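Local structure of predicted ATPase of the ABC class (Vibrio vulnificus, 5D6A) at residues A[254-266]-A[395-409]. The protein binds the ATP analogue AMP-PNP and probably hydrolyses ATP, as expected of an ATPase of the ABC class. Sequence-based numbering, arbitrary orientation.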
ATOM      1  N   LEU A 254      13.282 -28.190 -10.857  1.00 49.19           N
ATOM      2  CA  LEU A 254      12.902 -27.498 -12.081  1.00 49.10           C
ATOM      3  C   LEU A 254      13.958 -26.483 -12.478  1.00 48.90           C
ATOM      4  O   LEU A 254      14.302 -25.598 -11.693  1.00 48.76           O
ATOM      5  CB  LEU A 254      11.580 -26.755 -11.893  1.00 48.62           C
ATOM      6  CG  LEU A 254      11.183 -25.841 -13.058  1.00 48.89           C
ATOM      7  CD1 LEU A 254      10.920 -26.664 -14.310  1.00 50.36           C
ATOM      8  CD2 LEU A 254       9.971 -24.992 -12.707  1.00 48.82           C
ATOM      9  N   GLY A 255      14.456 -26.605 -13.701  1.00 48.54           N
ATOM     10  CA  GLY A 255      15.441 -25.679 -14.224  1.00 47.67           C
ATOM     11  C   GLY A 255      14.781 -24.799 -15.261  1.00 47.42           C
ATOM     12  O   GLY A 255      14.376 -25.283 -16.313  1.00 49.21           O
ATOM     13  N   ILE A 256      14.649 -23.512 -14.955  1.00 46.25           N
ATOM     14  CA  ILE A 256      14.046 -22.559 -15.883  1.00 46.66           C
ATOM     15  C   ILE A 256      15.160 -21.959 -16.732  1.00 47.44           C
ATOM     16  O   ILE A 256      15.914 -21.108 -16.258  1.00 47.27           O
ATOM     17  CB  ILE A 256      13.267 -21.457 -15.140  1.00 45.23           C
ATOM     18  CG1 ILE A 256      12.104 -22.087 -14.366  1.00 45.52           C
ATOM     19  CG2 ILE A 256      12.739 -20.419 -16.124  1.00 45.04           C
ATOM     20  CD1 ILE A 256      11.305 -21.112 -13.532  1.00 44.98           C
ATOM     21  N   PRO A 257      15.262 -22.391 -17.998  1.00 49.31           N
ATOM     22  CA  PRO A 257      16.337 -21.897 -18.851  1.00 50.78           C
ATOM     23  C   PRO A 257      16.182 -20.438 -19.254  1.00 50.06           C
ATOM     24  O   PRO A 257      15.127 -19.845 -19.042  1.00 49.36           O
ATOM     25  CB  PRO A 257      16.242 -22.798 -20.085  1.00 52.06           C
ATOM     26  CG  PRO A 257      14.803 -23.168 -20.161  1.00 51.94           C
ATOM     27  CD  PRO A 257      14.306 -23.230 -18.746  1.00 50.45           C
ATOM     28  N   LYS A 258      17.239 -19.875 -19.831  1.00 51.08           N
ATOM     29  CA  LYS A 258      17.215 -18.494 -20.294  1.00 50.90           C
ATOM     30  C   LYS A 258      16.182 -18.323 -21.399  1.00 50.75           C
ATOM     31  O   LYS A 258      15.684 -19.301 -21.960  1.00 52.86           O
ATOM     32  CB  LYS A 258      18.589 -18.073 -20.814  1.00 53.51           C
ATOM     33  CG  LYS A 258      19.681 -18.010 -19.759  1.00 54.54           C
ATOM     34  CD  LYS A 258      21.004 -17.626 -20.402  1.00 57.20           C
ATOM     35  CE  LYS A 258      22.129 -17.525 -19.386  1.00 57.82           C
ATOM     36  NZ  LYS A 258      23.433 -17.227 -20.044  1.00 58.53           N
ATOM     37  N   GLY A 259      15.868 -17.073 -21.710  1.00 48.85           N
ATOM     38  CA  GLY A 259      14.887 -16.764 -22.736  1.00 49.05           C
ATOM     39  C   GLY A 259      13.526 -16.508 -22.128  1.00 48.09           C
ATOM     40  O   GLY A 259      13.415 -16.189 -20.948  1.00 46.95           O
ATOM     41  N   ILE A 260      12.487 -16.661 -22.940  1.00 48.84           N
ATOM     42  CA  ILE A 260      11.120 -16.422 -22.505  1.00 47.87           C
ATOM     43  C   ILE A 260      10.481 -17.703 -21.981  1.00 47.67           C
ATOM     44  O   ILE A 260      10.502 -18.730 -22.653  1.00 48.38           O
ATOM     45  CB  ILE A 260      10.269 -15.862 -23.661  1.00 49.26           C
ATOM     46  CG1 ILE A 260      10.933 -14.603 -24.238  1.00 49.00           C
ATOM     47  CG2 ILE A 260       8.850 -15.565 -23.187  1.00 48.80           C
ATOM     48  CD1 ILE A 260      10.233 -14.036 -25.454  1.00 50.60           C
ATOM     49  N   THR A 261       9.914 -17.627 -20.780  1.00 46.46           N
ATOM     50  CA  THR A 261       9.251 -18.766 -20.155  1.00 46.96           C
ATOM     51  C   THR A 261       7.853 -18.357 -19.697  1.00 46.78           C
ATOM     52  O   THR A 261       7.691 -17.382 -18.961  1.00 45.66           O
ATOM     53  CB  THR A 261      10.047 -19.285 -18.943  1.00 46.28           C
ATOM     54  OG1 THR A 261      11.375 -19.632 -19.352  1.00 47.41           O
ATOM     55  CG2 THR A 261       9.370 -20.510 -18.330  1.00 46.90           C
ATOM     56  N   LEU A 262       6.843 -19.099 -20.139  1.00 47.36           N
ATOM     57  CA  LEU A 262       5.467 -18.805 -19.769  1.00 46.82           C
ATOM     58  C   LEU A 262       4.965 -19.768 -18.709  1.00 46.73           C
ATOM     59  O   LEU A 262       5.324 -20.949 -18.703  1.00 47.42           O
ATOM     60  CB  LEU A 262       4.553 -18.884 -20.992  1.00 48.58           C
ATOM     61  CG  LEU A 262       4.890 -17.944 -22.146  1.00 48.77           C
ATOM     62  CD1 LEU A 262       3.883 -18.131 -23.269  1.00 50.53           C
ATOM     63  CD2 LEU A 262       4.917 -16.497 -21.676  1.00 47.24           C
ATOM     64  N   ILE A 263       4.138 -19.245 -17.812  1.00 46.28           N
ATOM     65  CA  ILE A 263       3.520 -20.028 -16.750  1.00 46.83           C
ATOM     66  C   ILE A 263       2.014 -19.897 -16.946  1.00 47.93           C
ATOM     67  O   ILE A 263       1.412 -18.895 -16.567  1.00 49.16           O
ATOM     68  CB  ILE A 263       3.954 -19.536 -15.356  1.00 45.63           C
ATOM     69  CG1 ILE A 263       5.461 -19.752 -15.181  1.00 45.02           C
ATOM     70  CG2 ILE A 263       3.196 -20.277 -14.260  1.00 46.42           C
ATOM     71  CD1 ILE A 263       6.008 -19.280 -13.850  1.00 43.91           C
ATOM     72  N   VAL A 264       1.416 -20.915 -17.556  1.00 49.48           N
ATOM     73  CA  VAL A 264      -0.010 -20.899 -17.862  1.00 51.40           C
ATOM     74  C   VAL A 264      -0.825 -21.826 -16.966  1.00 53.18           C
ATOM     75  O   VAL A 264      -0.297 -22.452 -16.046  1.00 52.29           O
ATOM     76  CB  VAL A 264      -0.249 -21.286 -19.336  1.00 53.34           C
ATOM     77  CG1 VAL A 264       0.483 -20.320 -20.255  1.00 53.52           C
ATOM     78  CG2 VAL A 264       0.192 -22.719 -19.611  1.00 53.83           C
ATOM     79  N   GLY A 265      -2.123 -21.896 -17.246  1.00 56.87           N
ATOM     80  CA  GLY A 265      -3.039 -22.738 -16.491  1.00 59.14           C
ATOM     81  C   GLY A 265      -4.285 -21.970 -16.108  1.00 60.84           C
ATOM     82  O   GLY A 265      -4.313 -20.740 -16.180  1.00 60.24           O
ATOM     83  N   GLY A 266      -5.320 -22.699 -15.704  1.00 64.66           N
ATOM     84  CA  GLY A 266      -6.577 -22.089 -15.286  1.00 65.70           C
ATOM     85  C   GLY A 266      -6.411 -21.329 -13.984  1.00 64.91           C
ATOM     86  O   GLY A 266      -5.333 -21.331 -13.380  1.00 63.34           O
ATOM     87  N   GLY A 395      10.672 -10.558 -27.567  1.00 59.16           N
ATOM     88  CA  GLY A 395      11.515 -11.452 -28.352  1.00 59.56           C
ATOM     89  C   GLY A 395      12.870 -10.824 -28.615  1.00 59.31           C
ATOM     90  O   GLY A 395      13.900 -11.494 -28.557  1.00 59.25           O
ATOM     91  N   GLN A 396      12.859  -9.524 -28.897  1.00 59.09           N
ATOM     92  CA  GLN A 396      14.084  -8.776 -29.166  1.00 59.81           C
ATOM     93  C   GLN A 396      14.943  -8.632 -27.907  1.00 57.11           C
ATOM     94  O   GLN A 396      16.169  -8.664 -27.987  1.00 58.20           O
ATOM     95  CB  GLN A 396      13.744  -7.409 -29.767  1.00 61.46           C
ATOM     96  CG  GLN A 396      13.069  -7.511 -31.131  1.00 64.94           C
ATOM     97  CD  GLN A 396      12.596  -6.177 -31.681  1.00 66.71           C
ATOM     98  OE1 GLN A 396      12.384  -5.220 -30.939  1.00 66.58           O
ATOM     99  NE2 GLN A 396      12.403  -6.119 -32.992  1.00 70.57           N
ATOM    100  N   LEU A 397      14.302  -8.486 -26.748  1.00 53.89           N
ATOM    101  CA  LEU A 397      15.026  -8.375 -25.481  1.00 51.43           C
ATOM    102  C   LEU A 397      15.897  -9.603 -25.248  1.00 51.72           C
ATOM    103  O   LEU A 397      16.987  -9.513 -24.689  1.00 52.71           O
ATOM    104  CB  LEU A 397      14.054  -8.227 -24.307  1.00 49.54           C
ATOM    105  CG  LEU A 397      13.222  -6.950 -24.183  1.00 49.38           C
ATOM    106  CD1 LEU A 397      12.220  -7.093 -23.049  1.00 48.19           C
ATOM    107  CD2 LEU A 397      14.102  -5.731 -23.951  1.00 49.18           C
ATOM    108  N   ARG A 398      15.394 -10.753 -25.679  1.00 51.93           N
ATOM    109  CA  ARG A 398      16.096 -12.018 -25.535  1.00 52.00           C
ATOM    110  C   ARG A 398      17.222 -12.174 -26.545  1.00 54.54           C
ATOM    111  O   ARG A 398      18.360 -12.454 -26.182  1.00 54.90           O
ATOM    112  CB  ARG A 398      15.104 -13.157 -25.743  1.00 52.73           C
ATOM    113  CG  ARG A 398      15.699 -14.556 -25.747  1.00 54.09           C
ATOM    114  CD  ARG A 398      14.631 -15.546 -26.166  1.00 55.23           C
ATOM    115  NE  ARG A 398      14.198 -15.289 -27.538  1.00 57.59           N
ATOM    116  CZ  ARG A 398      13.123 -15.823 -28.109  1.00 58.73           C
ATOM    117  NH1 ARG A 398      12.331 -16.641 -27.430  1.00 57.55           N
ATOM    118  NH2 ARG A 398      12.825 -15.519 -29.367  1.00 61.49           N
ATOM    119  N   ASP A 399      16.884 -12.000 -27.817  1.00 57.16           N
ATOM    120  CA  ASP A 399      17.838 -12.184 -28.910  1.00 59.95           C
ATOM    121  C   ASP A 399      18.933 -11.126 -28.995  1.00 60.83           C
ATOM    122  O   ASP A 399      20.053 -11.431 -29.410  1.00 62.13           O
ATOM    123  CB  ASP A 399      17.088 -12.221 -30.245  1.00 62.53           C
ATOM    124  CG  ASP A 399      16.045 -13.321 -30.305  1.00 63.04           C
ATOM    125  OD1 ASP A 399      15.946 -14.122 -29.351  1.00 61.40           O
ATOM    126  OD2 ASP A 399      15.320 -13.382 -31.317  1.00 66.36           O
ATOM    127  N   GLU A 400      18.615  -9.895 -28.604  1.00 60.15           N
ATOM    128  CA  GLU A 400      19.568  -8.787 -28.703  1.00 60.82           C
ATOM    129  C   GLU A 400      20.281  -8.462 -27.396  1.00 58.14           C
ATOM    130  O   GLU A 400      21.493  -8.246 -27.383  1.00 57.91           O
ATOM    131  CB  GLU A 400      18.853  -7.533 -29.209  1.00 62.26           C
ATOM    132  CG  GLU A 400      18.029  -7.766 -30.469  1.00 66.28           C
ATOM    133  CD  GLU A 400      17.443  -6.489 -31.054  1.00 68.47           C
ATOM    134  OE1 GLU A 400      17.842  -5.387 -30.620  1.00 69.33           O
ATOM    135  OE2 GLU A 400      16.592  -6.588 -31.967  1.00 69.99           O
ATOM    136  N   LEU A 401      19.529  -8.422 -26.300  1.00 55.94           N
ATOM    137  CA  LEU A 401      20.094  -8.071 -24.997  1.00 53.76           C
ATOM    138  C   LEU A 401      20.291  -9.270 -24.071  1.00 52.79           C
ATOM    139  O   LEU A 401      20.804  -9.118 -22.967  1.00 50.72           O
ATOM    140  CB  LEU A 401      19.200  -7.033 -24.316  1.00 51.47           C
ATOM    141  CG  LEU A 401      18.911  -5.778 -25.148  1.00 52.87           C
ATOM    142  CD1 LEU A 401      17.969  -4.845 -24.402  1.00 51.30           C
ATOM    143  CD2 LEU A 401      20.199  -5.058 -25.517  1.00 54.32           C
ATOM    144  N   GLU A 402      19.895 -10.456 -24.523  1.00 55.13           N
ATOM    145  CA  GLU A 402      20.020 -11.673 -23.717  1.00 55.55           C
ATOM    146  C   GLU A 402      19.317 -11.535 -22.361  1.00 50.81           C
ATOM    147  O   GLU A 402      19.801 -12.028 -21.342  1.00 49.51           O
ATOM    148  CB  GLU A 402      21.497 -12.068 -23.552  1.00 59.07           C
ATOM    149  CG  GLU A 402      22.188 -12.369 -24.876  1.00 65.30           C
ATOM    150  CD  GLU A 402      23.630 -12.831 -24.719  1.00 70.09           C
ATOM    151  OE1 GLU A 402      24.140 -12.850 -23.578  1.00 73.61           O
ATOM    152  OE2 GLU A 402      24.258 -13.174 -25.744  1.00 72.70           O
ATOM    153  N   ILE A 403      18.166 -10.864 -22.368  1.00 48.13           N
ATOM    154  CA  ILE A 403      17.367 -10.672 -21.158  1.00 45.26           C
ATOM    155  C   ILE A 403      16.212 -11.668 -21.132  1.00 43.75           C
ATOM    156  O   ILE A 403      15.363 -11.670 -22.023  1.00 44.26           O
ATOM    157  CB  ILE A 403      16.803  -9.239 -21.071  1.00 44.24           C
ATOM    158  CG1 ILE A 403      17.953  -8.231 -20.952  1.00 44.46           C
ATOM    159  CG2 ILE A 403      15.861  -9.110 -19.876  1.00 42.28           C
ATOM    160  CD1 ILE A 403      17.509  -6.783 -20.932  1.00 44.17           C
ATOM    161  N   SER A 404      16.183 -12.511 -20.104  1.00 42.01           N
ATOM    162  CA  SER A 404      15.127 -13.511 -19.962  1.00 42.04           C
ATOM    163  C   SER A 404      13.868 -12.916 -19.333  1.00 41.05           C
ATOM    164  O   SER A 404      13.922 -11.890 -18.653  1.00 39.19           O
ATOM    165  CB  SER A 404      15.626 -14.689 -19.132  1.00 41.68           C
ATOM    166  OG  SER A 404      16.736 -15.312 -19.759  1.00 42.70           O
ATOM    167  N   THR A 405      12.734 -13.566 -19.570  1.00 42.14           N
ATOM    168  CA  THR A 405      11.458 -13.099 -19.045  1.00 41.86           C
ATOM    169  C   THR A 405      10.557 -14.270 -18.683  1.00 42.21           C
ATOM    170  O   THR A 405      10.395 -15.206 -19.466  1.00 44.29           O
ATOM    171  CB  THR A 405      10.723 -12.212 -20.071  1.00 43.13           C
ATOM    172  OG1 THR A 405      11.546 -11.092 -20.419  1.00 44.19           O
ATOM    173  CG2 THR A 405       9.406 -11.703 -19.503  1.00 43.04           C
ATOM    174  N   ILE A 406       9.975 -14.208 -17.490  1.00 40.78           N
ATOM    175  CA  ILE A 406       9.062 -15.238 -17.018  1.00 41.25           C
ATOM    176  C   ILE A 406       7.717 -14.548 -16.823  1.00 42.21           C
ATOM    177  O   ILE A 406       7.631 -13.547 -16.107  1.00 40.22           O
ATOM    178  CB  ILE A 406       9.554 -15.875 -15.707  1.00 39.90           C
ATOM    179  CG1 ILE A 406      11.017 -16.308 -15.853  1.00 39.51           C
ATOM    180  CG2 ILE A 406       8.671 -17.057 -15.330  1.00 40.77           C
ATOM    181  CD1 ILE A 406      11.613 -16.911 -14.602  1.00 39.17           C
ATOM    182  N   ILE A 407       6.671 -15.075 -17.464  1.00 44.45           N
ATOM    183  CA  ILE A 407       5.353 -14.442 -17.403  1.00 45.95           C
ATOM    184  C   ILE A 407       4.210 -15.386 -17.029  1.00 47.78           C
ATOM    185  O   ILE A 407       4.041 -16.444 -17.635  1.00 48.93           O
ATOM    186  CB  ILE A 407       4.990 -13.810 -18.767  1.00 47.17           C
ATOM    187  CG1 ILE A 407       6.169 -13.009 -19.316  1.00 47.15           C
ATOM    188  CG2 ILE A 407       3.749 -12.929 -18.649  1.00 47.85           C
ATOM    189  CD1 ILE A 407       5.892 -12.349 -20.647  1.00 48.41           C
ATOM    190  N   VAL A 408       3.428 -14.985 -16.029  1.00 48.40           N
ATOM    191  CA  VAL A 408       2.246 -15.729 -15.623  1.00 51.11           C
ATOM    192  C   VAL A 408       1.128 -15.182 -16.495  1.00 54.50           C
ATOM    193  O   VAL A 408       0.851 -13.984 -16.461  1.00 53.37           O
ATOM    194  CB  VAL A 408       1.902 -15.516 -14.137  1.00 50.65           C
ATOM    195  CG1 VAL A 408       0.529 -16.087 -13.814  1.00 52.65           C
ATOM    196  CG2 VAL A 408       2.968 -16.140 -13.249  1.00 49.86           C
HETATM  197  N   MSE A 409       0.492 -16.050 -17.278  1.00 59.94           N
HETATM  198  CA  MSE A 409      -0.553 -15.612 -18.202  1.00 64.64           C
HETATM  199  C   MSE A 409      -1.913 -16.165 -17.871  1.00 68.08           C
HETATM  200  O   MSE A 409      -2.510 -15.780 -16.867  1.00 69.43           O
HETATM  201  CB  MSE A 409      -0.110 -15.997 -19.607  1.00 68.21           C
HETATM  202  CG  MSE A 409       1.194 -15.303 -19.981  1.00 69.65           C
HETATM  203 SE   MSE A 409       0.958 -14.319 -21.665  1.00 78.08          SE
HETATM  204  CE  MSE A 409       0.426 -15.836 -22.809  1.00 78.86           C
TER
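Strands 260-264 and 404-408 run parallel, their short axes 14° apart, and the ladder extends from Gly-259 O to the N of Met-409: Gly-259 O, Thr-261 O and Ile-263 O accept from the amides of Thr-405, Ile-407 and Met-409, while Thr-405 O and Ile-407 O receive the amides of Thr-261 and Ile-263. Where the pairing starts, the hydroxyl of Ser-404 takes the backbone N-H of Gly-259 on its OG (2.8 Å, 155° at the hydrogen). With OG set beside its own backbone N (chi1 -61°), this small polar residue reaches the turn that brings the chain out of strand 249-257. Gly-259 suits that turn because its phi and psi lie where a residue without a side chain is comfortable, and the bare CA lets Arg-398 CD lie alongside, 3.6 Å away. Bent at chi3, Arg-398 turns its guanidinium so that Ile-260 CD1 covers one face, 3.9 Å from NH1; NE donates to Asp-399 OD1 in a salt bridge, 2.8 Å long, and NH1 forms another with Asp-420. These are neighbouring central strands of the P-loop ATPase sheet, and strand 260-264 leads into Gly-265 of a probable Walker A loop. Beta-branched Ile, Val and Thr, at home in extended backbone, supply most of the side chains on both faces. On one, Ile-406 sends CD1 tip to tip against Ile-256 CG2 (4.0 Å) and its CG2 against Ile-263 CD1 (3.8 Å), filling the layer toward helix 271-280; Val-408, beside Ile-263 on this face, also touches the bound AMP-PNP. On the other, Leu-262 and Ile-407 lie alongside each other, CD2 of the leucine 4.0 Å from CB of the isoleucine. Met-409, present as selenomethionine, brings CE to 4.2 Å from Leu-262 CD1, and Val-264, whose CG1 lies against Met-409 CB, also packs on Met-376 of the second subunit.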